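PDB 6E57: surface glycan binding protein B from Bacteroides ovatus, which binds mixed-linkage beta-glucan at the cell surface, probably as one of the glycan-binding proteins that support growth of this gut bacterium on cereal beta-glucan. Local coordinates for residues Ser58-Leu63 / Asn128-Asp133; Leu63-Thr68 / Lys94-Ser99; Arg98-Gly103 / Gly123-Asn128; Ala163-Gly168 / Arg199-Asp204. All blocks are in the same frame, centred on the assembly; numbering follows the deposited sequence.

Interaction 1. Residues Ser58-Leu63 / Asn128-Asp133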
loop_
_atom_site.group_PDB
_atom_site.type_symbol
_atom_site.label_atom_id
_atom_site.label_comp_id
_atom_site.label_asym_id
_atom_site.label_seq_id
_atom_site.Cartn_x
_atom_site.Cartn_y
_atom_site.Cartn_z
ATOM N N SER A 58 -11.440 19.001 -11.417
ATOM C CA SER A 58 -10.292 18.935 -12.321
ATOM C C SER A 58 -9.319 20.083 -12.030
ATOM O O SER A 58 -9.699 21.126 -11.508
ATOM C CB SER A 58 -10.737 18.950 -13.757
ATOM O OG SER A 58 -11.444 17.762 -14.071
ATOM N N ARG A 59 -8.059 19.869 -12.419
ATOM C CA ARG A 59 -6.936 20.772 -12.135
ATOM C C ARG A 59 -7.176 22.150 -12.777
ATOM O O ARG A 59 -6.684 23.156 -12.265
ATOM C CB ARG A 59 -5.636 20.075 -12.570
ATOM C CG ARG A 59 -4.569 20.962 -13.198
ATOM C CD ARG A 59 -4.649 20.975 -14.714
ATOM N NE ARG A 59 -3.815 22.025 -15.280
ATOM C CZ ARG A 59 -3.371 22.060 -16.531
ATOM N NH1 ARG A 59 -3.561 21.031 -17.337
ATOM N NH2 ARG A 59 -2.730 23.128 -16.969
ATOM N N ASP A 60 -7.936 22.190 -13.881
ATOM C CA ASP A 60 -8.247 23.437 -14.605
ATOM C C ASP A 60 -9.427 24.163 -13.943
ATOM O O ASP A 60 -9.528 25.382 -14.036
ATOM C CB ASP A 60 -8.509 23.181 -16.094
ATOM C CG ASP A 60 -9.595 22.160 -16.408
ATOM O OD1 ASP A 60 -10.100 21.514 -15.464
ATOM O OD2 ASP A 60 -9.918 22.009 -17.603
ATOM N N ALA A 61 -10.319 23.408 -13.290
ATOM C CA ALA A 61 -11.438 23.976 -12.527
ATOM C C ALA A 61 -10.939 24.488 -11.169
ATOM O O ALA A 61 -9.832 24.167 -10.740
ATOM C CB ALA A 61 -12.525 22.945 -12.358
ATOM N N ASN A 62 -11.781 25.284 -10.504
ATOM C CA ASN A 62 -11.460 25.898 -9.219
ATOM C C ASN A 62 -12.351 25.299 -8.123
ATOM O O ASN A 62 -13.503 24.942 -8.372
ATOM C CB ASN A 62 -11.598 27.422 -9.275
ATOM C CG ASN A 62 -10.384 28.109 -9.868
ATOM O OD1 ASN A 62 -9.568 27.479 -10.535
ATOM N ND2 ASN A 62 -10.254 29.402 -9.625
ATOM N N LEU A 63 -11.786 25.193 -6.913
ATOM C CA LEU A 63 -12.509 24.759 -5.722
ATOM C C LEU A 63 -13.537 25.833 -5.359
ATOM O O LEU A 63 -13.161 26.939 -4.970
ATOM C CB LEU A 63 -11.520 24.535 -4.575
ATOM C CG LEU A 63 -12.149 24.245 -3.212
ATOM C CD1 LEU A 63 -13.052 23.024 -3.280
ATOM C CD2 LEU A 63 -11.079 24.063 -2.145
ATOM N N ASN A 128 -8.045 16.255 -9.767
ATOM C CA ASN A 128 -7.592 15.285 -10.767
ATOM C C ASN A 128 -6.801 16.000 -11.860
ATOM O O ASN A 128 -7.143 17.114 -12.250
ATOM C CB ASN A 128 -8.762 14.520 -11.387
ATOM C CG ASN A 128 -9.635 13.853 -10.348
ATOM O OD1 ASN A 128 -9.174 12.986 -9.606
ATOM N ND2 ASN A 128 -10.893 14.252 -10.284
ATOM N N PRO A 129 -5.735 15.373 -12.404
ATOM C CA PRO A 129 -4.982 15.965 -13.509
ATOM C C PRO A 129 -5.731 15.804 -14.840
ATOM O O PRO A 129 -6.681 15.029 -14.917
ATOM C CB PRO A 129 -3.676 15.158 -13.496
ATOM C CG PRO A 129 -4.093 13.790 -12.991
ATOM C CD PRO A 129 -5.209 14.059 -12.003
ATOM N N LEU A 130 -5.301 16.546 -15.864
ATOM C CA LEU A 130 -5.761 16.318 -17.229
ATOM C C LEU A 130 -4.984 15.137 -17.825
ATOM O O LEU A 130 -3.919 14.760 -17.328
ATOM C CB LEU A 130 -5.570 17.594 -18.052
ATOM C CG LEU A 130 -6.372 18.806 -17.574
ATOM C CD1 LEU A 130 -6.249 19.963 -18.556
ATOM C CD2 LEU A 130 -7.835 18.445 -17.360
ATOM N N ALA A 131 -5.538 14.558 -18.896
ATOM C CA ALA A 131 -4.995 13.359 -19.530
ATOM C C ALA A 131 -3.528 13.577 -19.931
ATOM O O ALA A 131 -2.690 12.693 -19.725
ATOM C CB ALA A 131 -5.844 12.987 -20.720
ATOM N N ASP A 132 -3.233 14.761 -20.482
ATOM C CA ASP A 132 -1.936 15.079 -21.086
ATOM C C ASP A 132 -0.949 15.626 -20.042
ATOM O O ASP A 132 0.230 15.776 -20.343
ATOM C CB ASP A 132 -2.102 16.070 -22.246
ATOM C CG ASP A 132 -2.623 15.460 -23.542
ATOM O OD1 ASP A 132 -2.726 14.215 -23.620
ATOM O OD2 ASP A 132 -2.917 16.240 -24.475
ATOM N N ASP A 133 -1.423 15.926 -18.827
ATOM C CA ASP A 133 -0.573 16.472 -17.758
ATOM C C ASP A 133 0.455 15.434 -17.321
ATOM O O ASP A 133 0.142 14.249 -17.241
ATOM C CB ASP A 133 -1.379 16.861 -16.515
ATOM C CG ASP A 133 -2.158 18.159 -16.627
ATOM O OD1 ASP A 133 -2.135 18.770 -17.711
ATOM O OD2 ASP A 133 -2.782 18.548 -15.617
#
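Ser58 and Asn128 pair as the last parallel bridge between two strand ends, CA to CA 4.8 Å, and just beyond them the backbone N of Arg59 gives a weak, bent hydrogen bond to the carbonyl O of Asn128, 2.9 Å away. From there the two segments part, and the Arg59 side chain reaches across. A bend at chi2 (-95°) turns the side chain toward the 130-133 turn, where NH1 forms a salt bridge with OD1 of Asp133 at 2.7 Å. NH1 alone makes the bridge, the guanidinium and carboxylate planes standing 54° apart. The carboxylate has a second task within its own loop: OD2 accepts a weak but nearly straight hydrogen bond (164°) from the backbone N of Leu130, 3.2 Å away. Leu130 to Asp133 form a type I turn, closed by a bond from the N of Asp133 to the O of Leu130, so Asp133 holds the turn and the arginine at once. Beside the ion pair, the isobutyl group of Leu130 runs across the arginine at about a right angle, with CG 4.0 Å from Arg59 CD. Gln135 NE2 hydrogen-bonds the carbonyl oxygens of Leu130 and Asp133, while Asn128 ND2 reaches Asn56 OD1. The contact lies near the surface, where strands 53-58 and 118-128 leave their shared sheet, the first turning back into strand 63-70 and the second leading out to strand 135-137.

Interaction 2. Residues Leu63-Thr68 / Lys94-Ser99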
loop_
_atom_site.group_PDB
_atom_site.type_symbol
_atom_site.label_atom_id
_atom_site.label_comp_id
_atom_site.label_asym_id
_atom_site.label_seq_id
_atom_site.Cartn_x
_atom_site.Cartn_y
_atom_site.Cartn_z
ATOM N N LEU A 63 -11.786 25.193 -6.913
ATOM C CA LEU A 63 -12.509 24.759 -5.722
ATOM C C LEU A 63 -13.537 25.833 -5.359
ATOM O O LEU A 63 -13.161 26.939 -4.970
ATOM C CB LEU A 63 -11.520 24.535 -4.575
ATOM C CG LEU A 63 -12.149 24.245 -3.212
ATOM C CD1 LEU A 63 -13.052 23.024 -3.280
ATOM C CD2 LEU A 63 -11.079 24.063 -2.145
ATOM N N SER A 64 -14.822 25.481 -5.490
ATOM C CA SER A 64 -15.938 26.410 -5.330
ATOM C C SER A 64 -16.931 25.853 -4.304
ATOM O O SER A 64 -17.673 24.916 -4.601
ATOM C CB SER A 64 -16.604 26.671 -6.660
ATOM O OG SER A 64 -17.766 27.473 -6.505
ATOM N N ILE A 65 -16.917 26.433 -3.099
ATOM C CA ILE A 65 -17.851 26.099 -2.021
ATOM C C ILE A 65 -18.434 27.408 -1.477
ATOM O O ILE A 65 -17.683 28.331 -1.160
ATOM C CB ILE A 65 -17.158 25.281 -0.910
ATOM C CG1 ILE A 65 -16.403 24.072 -1.469
ATOM C CG2 ILE A 65 -18.159 24.869 0.162
ATOM C CD1 ILE A 65 -15.656 23.274 -0.425
ATOM N N ALA A 66 -19.771 27.462 -1.370
ATOM C CA ALA A 66 -20.513 28.639 -0.887
ATOM C C ALA A 66 -21.331 28.264 0.355
ATOM O O ALA A 66 -22.243 27.445 0.271
ATOM C CB ALA A 66 -21.404 29.165 -1.986
ATOM N N LEU A 67 -21.001 28.886 1.494
ATOM C CA LEU A 67 -21.651 28.609 2.780
ATOM C C LEU A 67 -22.846 29.552 2.971
ATOM O O LEU A 67 -22.824 30.685 2.497
ATOM C CB LEU A 67 -20.641 28.806 3.915
ATOM C CG LEU A 67 -19.308 28.071 3.771
ATOM C CD1 LEU A 67 -18.369 28.446 4.905
ATOM C CD2 LEU A 67 -19.512 26.566 3.725
ATOM N N THR A 68 -23.881 29.055 3.663
ATOM C CA THR A 68 -24.879 29.885 4.355
ATOM C C THR A 68 -24.764 29.593 5.856
ATOM O O THR A 68 -24.776 28.429 6.266
ATOM C CB THR A 68 -26.303 29.648 3.828
ATOM O OG1 THR A 68 -26.513 28.241 3.704
ATOM C CG2 THR A 68 -26.562 30.318 2.496
ATOM N N LYS A 94 -17.189 33.926 3.054
ATOM C CA LYS A 94 -17.851 32.628 3.250
ATOM C C LYS A 94 -18.157 31.964 1.899
ATOM O O LYS A 94 -19.014 31.082 1.814
ATOM C CB LYS A 94 -19.100 32.787 4.126
ATOM C CG LYS A 94 -19.917 34.053 3.905
ATOM C CD LYS A 94 -21.258 34.039 4.613
ATOM C CE LYS A 94 -21.162 33.731 6.095
ATOM N NZ LYS A 94 -20.198 34.618 6.790
ATOM N N GLU A 95 -17.428 32.376 0.856
ATOM C CA GLU A 95 -17.326 31.638 -0.399
ATOM C C GLU A 95 -15.840 31.534 -0.754
ATOM O O GLU A 95 -15.163 32.551 -0.862
ATOM C CB GLU A 95 -18.116 32.332 -1.514
ATOM C CG GLU A 95 -18.115 31.572 -2.836
ATOM C CD GLU A 95 -18.736 32.293 -4.024
ATOM O OE1 GLU A 95 -18.771 33.543 -4.018
ATOM O OE2 GLU A 95 -19.177 31.600 -4.966
ATOM N N ILE A 96 -15.342 30.303 -0.912
ATOM C CA ILE A 96 -13.966 30.078 -1.342
ATOM C C ILE A 96 -13.951 29.901 -2.863
ATOM O O ILE A 96 -14.851 29.289 -3.439
ATOM C CB ILE A 96 -13.314 28.882 -0.620
ATOM C CG1 ILE A 96 -11.793 28.888 -0.809
ATOM C CG2 ILE A 96 -13.931 27.560 -1.055
ATOM C CD1 ILE A 96 -11.061 27.849 0.009
ATOM N N ASN A 97 -12.919 30.476 -3.484
ATOM C CA ASN A 97 -12.583 30.276 -4.886
ATOM C C ASN A 97 -11.063 30.108 -4.979
ATOM O O ASN A 97 -10.323 31.072 -4.781
ATOM C CB ASN A 97 -13.072 31.430 -5.764
ATOM C CG ASN A 97 -12.573 31.332 -7.193
ATOM O OD1 ASN A 97 -12.597 30.260 -7.791
ATOM N ND2 ASN A 97 -12.109 32.441 -7.742
ATOM N N ARG A 98 -10.610 28.883 -5.269
ATOM C CA ARG A 98 -9.188 28.565 -5.247
ATOM C C ARG A 98 -8.836 27.605 -6.390
ATOM O O ARG A 98 -9.454 26.555 -6.551
ATOM C CB ARG A 98 -8.803 27.965 -3.893
ATOM C CG ARG A 98 -7.308 27.726 -3.746
ATOM C CD ARG A 98 -6.843 27.641 -2.307
ATOM N NE ARG A 98 -5.425 27.950 -2.208
ATOM C CZ ARG A 98 -4.920 29.180 -2.226
ATOM N NH1 ARG A 98 -5.723 30.225 -2.358
ATOM N NH2 ARG A 98 -3.619 29.363 -2.085
ATOM N N SER A 99 -7.828 27.998 -7.176
ATOM C CA SER A 99 -7.174 27.145 -8.156
ATOM C C SER A 99 -6.073 26.333 -7.459
ATOM O O SER A 99 -5.176 26.905 -6.845
ATOM C CB SER A 99 -6.620 27.973 -9.288
ATOM O OG SER A 99 -6.312 27.161 -10.411
#
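Ile96 meets Ile65 and Leu63 through its CG2 branch: chi1 of -165° sends CG1 away from the backbone N and puts CG2 between N and the carbonyl carbon, 4.0 Å from Ile65 CB. The same methyl lies 4.3 Å from Leu63 CG, so it bridges two residues of the partner strand that project from the same face. On the other face Glu95, with CG opposite its backbone N (chi1 -177°), runs out extended past Ala66, and CG comes within 4.2 Å of Ala66 CB. The strands 63-66 and 95-98 are almost exactly antiparallel (177°) with axes 4.9 Å apart. Leu63 with Arg98 and Ile65 with Ile96 are hydrogen-bonded pairs; Ser64 with Asn97 and Ala66 with Glu95 are non-hydrogen-bonded ones. The N of Leu63 donates to the O of Arg98 at 2.7 Å, and Arg98 N answers to Leu63 O. Further on, Ile96 N binds Ile65 O at 3.1 Å. At the far end Leu67 N donates to Lys94 O at 3.0 Å, while the CB and CG of Leu67 lie beside that same oxygen. Asn97, on the more open face, uses OD1 to accept from Asn62 ND2. Strand 63-70 runs between 37-40 and 95-98 in a three-stranded sheet. The face carrying Leu63, Ile65 and Ile96, with Leu67 just beyond, packs on the facing sheet, with Ile96 and Leu67 on Trp79 of strand 75-81 and Ile65 on Leu107 of strand 103-113, as in the core of an immunoglobulin-like beta sandwich.

Interaction 3. Residues Arg98-Gly103 / Gly123-Asn128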
loop_
_atom_site.group_PDB
_atom_site.type_symbol
_atom_site.label_atom_id
_atom_site.label_comp_id
_atom_site.label_asym_id
_atom_site.label_seq_id
_atom_site.Cartn_x
_atom_site.Cartn_y
_atom_site.Cartn_z
ATOM N N ARG A 98 -10.610 28.883 -5.269
ATOM C CA ARG A 98 -9.188 28.565 -5.247
ATOM C C ARG A 98 -8.836 27.605 -6.390
ATOM O O ARG A 98 -9.454 26.555 -6.551
ATOM C CB ARG A 98 -8.803 27.965 -3.893
ATOM C CG ARG A 98 -7.308 27.726 -3.746
ATOM C CD ARG A 98 -6.843 27.641 -2.307
ATOM N NE ARG A 98 -5.425 27.950 -2.208
ATOM C CZ ARG A 98 -4.920 29.180 -2.226
ATOM N NH1 ARG A 98 -5.723 30.225 -2.358
ATOM N NH2 ARG A 98 -3.619 29.363 -2.085
ATOM N N SER A 99 -7.828 27.998 -7.176
ATOM C CA SER A 99 -7.174 27.145 -8.156
ATOM C C SER A 99 -6.073 26.333 -7.459
ATOM O O SER A 99 -5.176 26.905 -6.845
ATOM C CB SER A 99 -6.620 27.973 -9.288
ATOM O OG SER A 99 -6.312 27.161 -10.411
ATOM N N LEU A 100 -6.167 24.999 -7.549
ATOM C CA LEU A 100 -5.225 24.077 -6.917
ATOM C C LEU A 100 -4.560 23.219 -7.997
ATOM O O LEU A 100 -5.181 22.888 -9.011
ATOM C CB LEU A 100 -5.978 23.186 -5.923
ATOM C CG LEU A 100 -6.617 23.891 -4.725
ATOM C CD1 LEU A 100 -7.600 22.969 -4.019
ATOM C CD2 LEU A 100 -5.561 24.387 -3.748
ATOM N N LYS A 101 -3.300 22.847 -7.754
ATOM C CA LYS A 101 -2.599 21.872 -8.583
ATOM C C LYS A 101 -3.194 20.488 -8.295
ATOM O O LYS A 101 -3.851 20.295 -7.273
ATOM C CB LYS A 101 -1.094 21.915 -8.301
ATOM C CG LYS A 101 -0.458 23.298 -8.371
ATOM C CD LYS A 101 1.050 23.273 -8.523
ATOM C CE LYS A 101 1.765 24.292 -7.658
ATOM N NZ LYS A 101 1.310 25.676 -7.934
ATOM N N ALA A 102 -2.974 19.532 -9.201
ATOM C CA ALA A 102 -3.454 18.161 -8.996
ATOM C C ALA A 102 -2.996 17.657 -7.621
ATOM O O ALA A 102 -1.907 18.008 -7.153
ATOM C CB ALA A 102 -2.963 17.254 -10.097
ATOM N N GLY A 103 -3.850 16.850 -6.978
ATOM C CA GLY A 103 -3.523 16.193 -5.716
ATOM C C GLY A 103 -4.739 16.018 -4.822
ATOM O O GLY A 103 -5.870 16.323 -5.217
ATOM N N GLY A 123 -12.579 17.884 5.677
ATOM C CA GLY A 123 -12.746 16.918 4.594
ATOM C C GLY A 123 -11.580 16.940 3.621
ATOM O O GLY A 123 -10.625 17.698 3.791
ATOM N N LEU A 124 -11.667 16.084 2.597
ATOM C CA LEU A 124 -10.664 15.989 1.553
ATOM C C LEU A 124 -11.159 16.734 0.308
ATOM O O LEU A 124 -12.360 16.761 0.029
ATOM C CB LEU A 124 -10.401 14.513 1.239
ATOM C CG LEU A 124 -9.814 13.680 2.379
ATOM C CD1 LEU A 124 -9.690 12.220 1.966
ATOM C CD2 LEU A 124 -8.465 14.225 2.828
ATOM N N VAL A 125 -10.213 17.346 -0.415
ATOM C CA VAL A 125 -10.443 17.930 -1.733
ATOM C C VAL A 125 -9.545 17.187 -2.728
ATOM O O VAL A 125 -8.318 17.240 -2.627
ATOM C CB VAL A 125 -10.166 19.446 -1.736
ATOM C CG1 VAL A 125 -10.116 20.016 -3.146
ATOM C CG2 VAL A 125 -11.179 20.203 -0.889
ATOM N N VAL A 126 -10.171 16.482 -3.675
ATOM C CA VAL A 126 -9.455 15.721 -4.684
ATOM C C VAL A 126 -9.435 16.546 -5.975
ATOM O O VAL A 126 -10.482 16.959 -6.477
ATOM C CB VAL A 126 -10.082 14.328 -4.890
ATOM C CG1 VAL A 126 -9.319 13.504 -5.918
ATOM C CG2 VAL A 126 -10.192 13.569 -3.577
ATOM N N VAL A 127 -8.222 16.783 -6.488
ATOM C CA VAL A 127 -7.988 17.555 -7.703
ATOM C C VAL A 127 -7.301 16.635 -8.722
ATOM O O VAL A 127 -6.136 16.273 -8.553
ATOM C CB VAL A 127 -7.153 18.815 -7.404
ATOM C CG1 VAL A 127 -7.023 19.711 -8.624
ATOM C CG2 VAL A 127 -7.720 19.594 -6.225
ATOM N N ASN A 128 -8.045 16.255 -9.767
ATOM C CA ASN A 128 -7.592 15.285 -10.767
ATOM C C ASN A 128 -6.801 16.000 -11.860
ATOM O O ASN A 128 -7.143 17.114 -12.250
ATOM C CB ASN A 128 -8.762 14.520 -11.387
ATOM C CG ASN A 128 -9.635 13.853 -10.348
ATOM O OD1 ASN A 128 -9.174 12.986 -9.606
ATOM N ND2 ASN A 128 -10.893 14.252 -10.284
#
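Val127, Gly103 and Leu100 carry most of this contact. Val127 and Gly103 form an antiparallel hydrogen-bonded pair: Gly103 N donates to Val127 O at 2.8 Å, and Val127 N returns a bond to Gly103 O at 2.7 Å. Gly103 sits at phi 148°, a backbone conformation readily open to a residue without a side chain, as the chain swings out of the loop before it into strand 103-113. The isopropyl group of Val127 packs against the carbonyl oxygens of that loop and against Leu100. With CG1 opposite the backbone N (chi1 -174°), this methyl lies 3.5 Å from Lys101 O, while CG2 rests 4.0 Å from Leu100 CB. Leu100 points inward from the loop and reaches further along the strand, its CD1 touching Val125 CG1 at 4.0 Å; it meets both valines at about a right angle. Leu63 adds to this apolar cluster, and Ile57 and Tyr105 cover Val127 from the flanking strands. A loop that leaves one sheet after strand 95-98, dips a leucine between the layers and enters the other sheet at Gly103 is the kind of sheet-to-sheet crossover found in immunoglobulin-like beta sandwiches, to which this N-terminal domain appears to belong.

Interaction 4. Residues Ala163-Gly168 / Arg199-Asp204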
loop_
_atom_site.group_PDB
_atom_site.type_symbol
_atom_site.label_atom_id
_atom_site.label_comp_id
_atom_site.label_asym_id
_atom_site.label_seq_id
_atom_site.Cartn_x
_atom_site.Cartn_y
_atom_site.Cartn_z
ATOM N N ALA A 163 12.323 19.098 -14.046
ATOM C CA ALA A 163 12.659 19.360 -12.647
ATOM C C ALA A 163 11.504 18.950 -11.724
ATOM O O ALA A 163 10.336 19.004 -12.106
ATOM C CB ALA A 163 13.015 20.814 -12.463
ATOM N N ILE A 164 11.865 18.534 -10.507
ATOM C CA ILE A 164 10.929 18.289 -9.424
ATOM C C ILE A 164 11.265 19.259 -8.288
ATOM O O ILE A 164 12.433 19.416 -7.939
ATOM C CB ILE A 164 10.989 16.826 -8.944
ATOM C CG1 ILE A 164 10.715 15.835 -10.077
ATOM C CG2 ILE A 164 10.040 16.618 -7.772
ATOM C CD1 ILE A 164 11.098 14.413 -9.753
ATOM N N LEU A 165 10.231 19.894 -7.726
ATOM C CA LEU A 165 10.375 20.806 -6.592
ATOM C C LEU A 165 9.990 20.060 -5.309
ATOM O O LEU A 165 8.917 19.461 -5.231
ATOM C CB LEU A 165 9.490 22.040 -6.807
ATOM C CG LEU A 165 9.683 22.784 -8.130
ATOM C CD1 LEU A 165 8.797 24.018 -8.186
ATOM C CD2 LEU A 165 11.141 23.168 -8.348
ATOM N N LEU A 166 10.885 20.104 -4.316
ATOM C CA LEU A 166 10.715 19.410 -3.051
ATOM C C LEU A 166 11.237 20.303 -1.921
ATOM O O LEU A 166 12.451 20.483 -1.772
ATOM C CB LEU A 166 11.473 18.080 -3.113
ATOM C CG LEU A 166 11.027 17.009 -2.120
ATOM C CD1 LEU A 166 11.469 15.631 -2.586
ATOM C CD2 LEU A 166 11.556 17.291 -0.723
ATOM N N GLY A 167 10.300 20.866 -1.149
ATOM C CA GLY A 167 10.595 21.657 0.043
ATOM C C GLY A 167 11.690 22.687 -0.190
ATOM O O GLY A 167 12.688 22.718 0.535
ATOM N N GLY A 168 11.506 23.522 -1.219
ATOM C CA GLY A 168 12.407 24.635 -1.499
ATOM C C GLY A 168 13.530 24.263 -2.455
ATOM O O GLY A 168 14.032 25.129 -3.169
ATOM N N ARG A 199 4.836 18.211 -0.255
ATOM C CA ARG A 199 4.027 18.171 -1.479
ATOM C C ARG A 199 4.922 18.558 -2.666
ATOM O O ARG A 199 5.424 19.677 -2.721
ATOM C CB ARG A 199 2.815 19.103 -1.364
ATOM C CG ARG A 199 1.842 18.992 -2.531
ATOM C CD ARG A 199 0.576 19.810 -2.349
ATOM N NE ARG A 199 -0.293 19.275 -1.313
ATOM C CZ ARG A 199 -1.073 18.207 -1.451
ATOM N NH1 ARG A 199 -1.054 17.505 -2.571
ATOM N NH2 ARG A 199 -1.871 17.844 -0.462
ATOM N N ILE A 200 5.121 17.617 -3.598
ATOM C CA ILE A 200 6.052 17.796 -4.713
ATOM C C ILE A 200 5.296 18.349 -5.924
ATOM O O ILE A 200 4.081 18.192 -6.045
ATOM C CB ILE A 200 6.800 16.493 -5.063
ATOM C CG1 ILE A 200 5.850 15.336 -5.386
ATOM C CG2 ILE A 200 7.780 16.121 -3.960
ATOM C CD1 ILE A 200 6.460 14.282 -6.276
ATOM N N VAL A 201 6.056 18.992 -6.817
ATOM C CA VAL A 201 5.546 19.628 -8.018
ATOM C C VAL A 201 6.477 19.259 -9.181
ATOM O O VAL A 201 7.698 19.314 -9.036
ATOM C CB VAL A 201 5.443 21.154 -7.822
ATOM C CG1 VAL A 201 5.164 21.887 -9.126
ATOM C CG2 VAL A 201 4.401 21.512 -6.773
ATOM N N LEU A 202 5.882 18.874 -10.318
ATOM C CA LEU A 202 6.606 18.535 -11.542
ATOM C C LEU A 202 6.653 19.770 -12.445
ATOM O O LEU A 202 5.625 20.399 -12.665
ATOM C CB LEU A 202 5.888 17.385 -12.253
ATOM C CG LEU A 202 5.537 16.179 -11.385
ATOM C CD1 LEU A 202 4.782 15.139 -12.198
ATOM C CD2 LEU A 202 6.786 15.574 -10.762
ATOM N N GLN A 203 7.839 20.087 -12.978
ATOM C CA GLN A 203 8.049 21.291 -13.792
ATOM C C GLN A 203 8.453 20.902 -15.222
ATOM O O GLN A 203 9.271 20.009 -15.422
ATOM C CB GLN A 203 9.100 22.193 -13.140
ATOM C CG GLN A 203 9.428 23.442 -13.950
ATOM C CD GLN A 203 10.006 24.549 -13.103
ATOM O OE1 GLN A 203 9.374 25.034 -12.166
ATOM N NE2 GLN A 203 11.219 24.962 -13.432
ATOM N N ASP A 204 7.867 21.608 -16.199
ATOM C CA ASP A 204 8.152 21.463 -17.636
ATOM C C ASP A 204 9.442 22.207 -18.000
ATOM O O ASP A 204 9.997 22.948 -17.187
ATOM C CB ASP A 204 7.018 22.039 -18.493
ATOM C CG ASP A 204 5.998 21.025 -18.976
ATOM O OD1 ASP A 204 6.304 19.815 -18.940
ATOM O OD2 ASP A 204 4.908 21.460 -19.396
#
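Leu165 and Val201 face each other as an antiparallel hydrogen-bonded pair, Leu165 N giving Val201 O a bond of 2.9 Å while the return bond is weak. Ala163 and Gln203 repeat the pattern, with Gln203 N on Ala163 O at 2.9 Å and again a weak counterpart. Between them Ile164 and Leu202 run alongside each other, with Ile164 CG1 4.0 Å from Leu202 CD2. At the other end chi1 of 56° sets CG1 of Ile200 between its N and carbonyl carbon and puts CG2 opposite the carbonyl carbon, 3.8 Å from Leu166 CG. The two strands belong to a five-stranded mixed sheet with the 1-5-4-2-3 order also found in the preceding domain, consistent with a second immunoglobulin-like sandwich. Gly167 and Gly168 make the tight bend from strand 163-166 into the edge strand 169-171. The face bearing Ile164, Ile200 and Leu202 is covered by Leu153 of strand 150-154, and Leu185 and Tyr187 of strand 184-188 press on Ile164. On the other face Gln203 OE1 is held by Gln209 NE2. Arg199 leads away from the pair toward the domain before it, where NH2 bonds Thr104 O and forms a salt bridge with Asp82, and the guanidinium makes a cation-pi contact with Tyr105.

Overall arrangement
From the N terminus, interaction 1 closes the longest loop, from Ser58 to Asp133, tying the ends of strands 53-58 and 118-128. Interactions 2 and 3 nest inside it in succession: 63-68 with 94-99 closes the first loop, and the shared residues Arg98 and Ser99 lead directly into the second, between 98-103 and 123-128. Leu63 belongs to interactions 1 and 2, Asn128 to 1 and 3, so the three join both sheets of what appears to be the first beta sandwich. Interaction 4 follows in series within the next domain, its centre about 17 Å from that of interaction 3; Lys101 packs on Val201 and Gly103 on Arg199, linking the two domains.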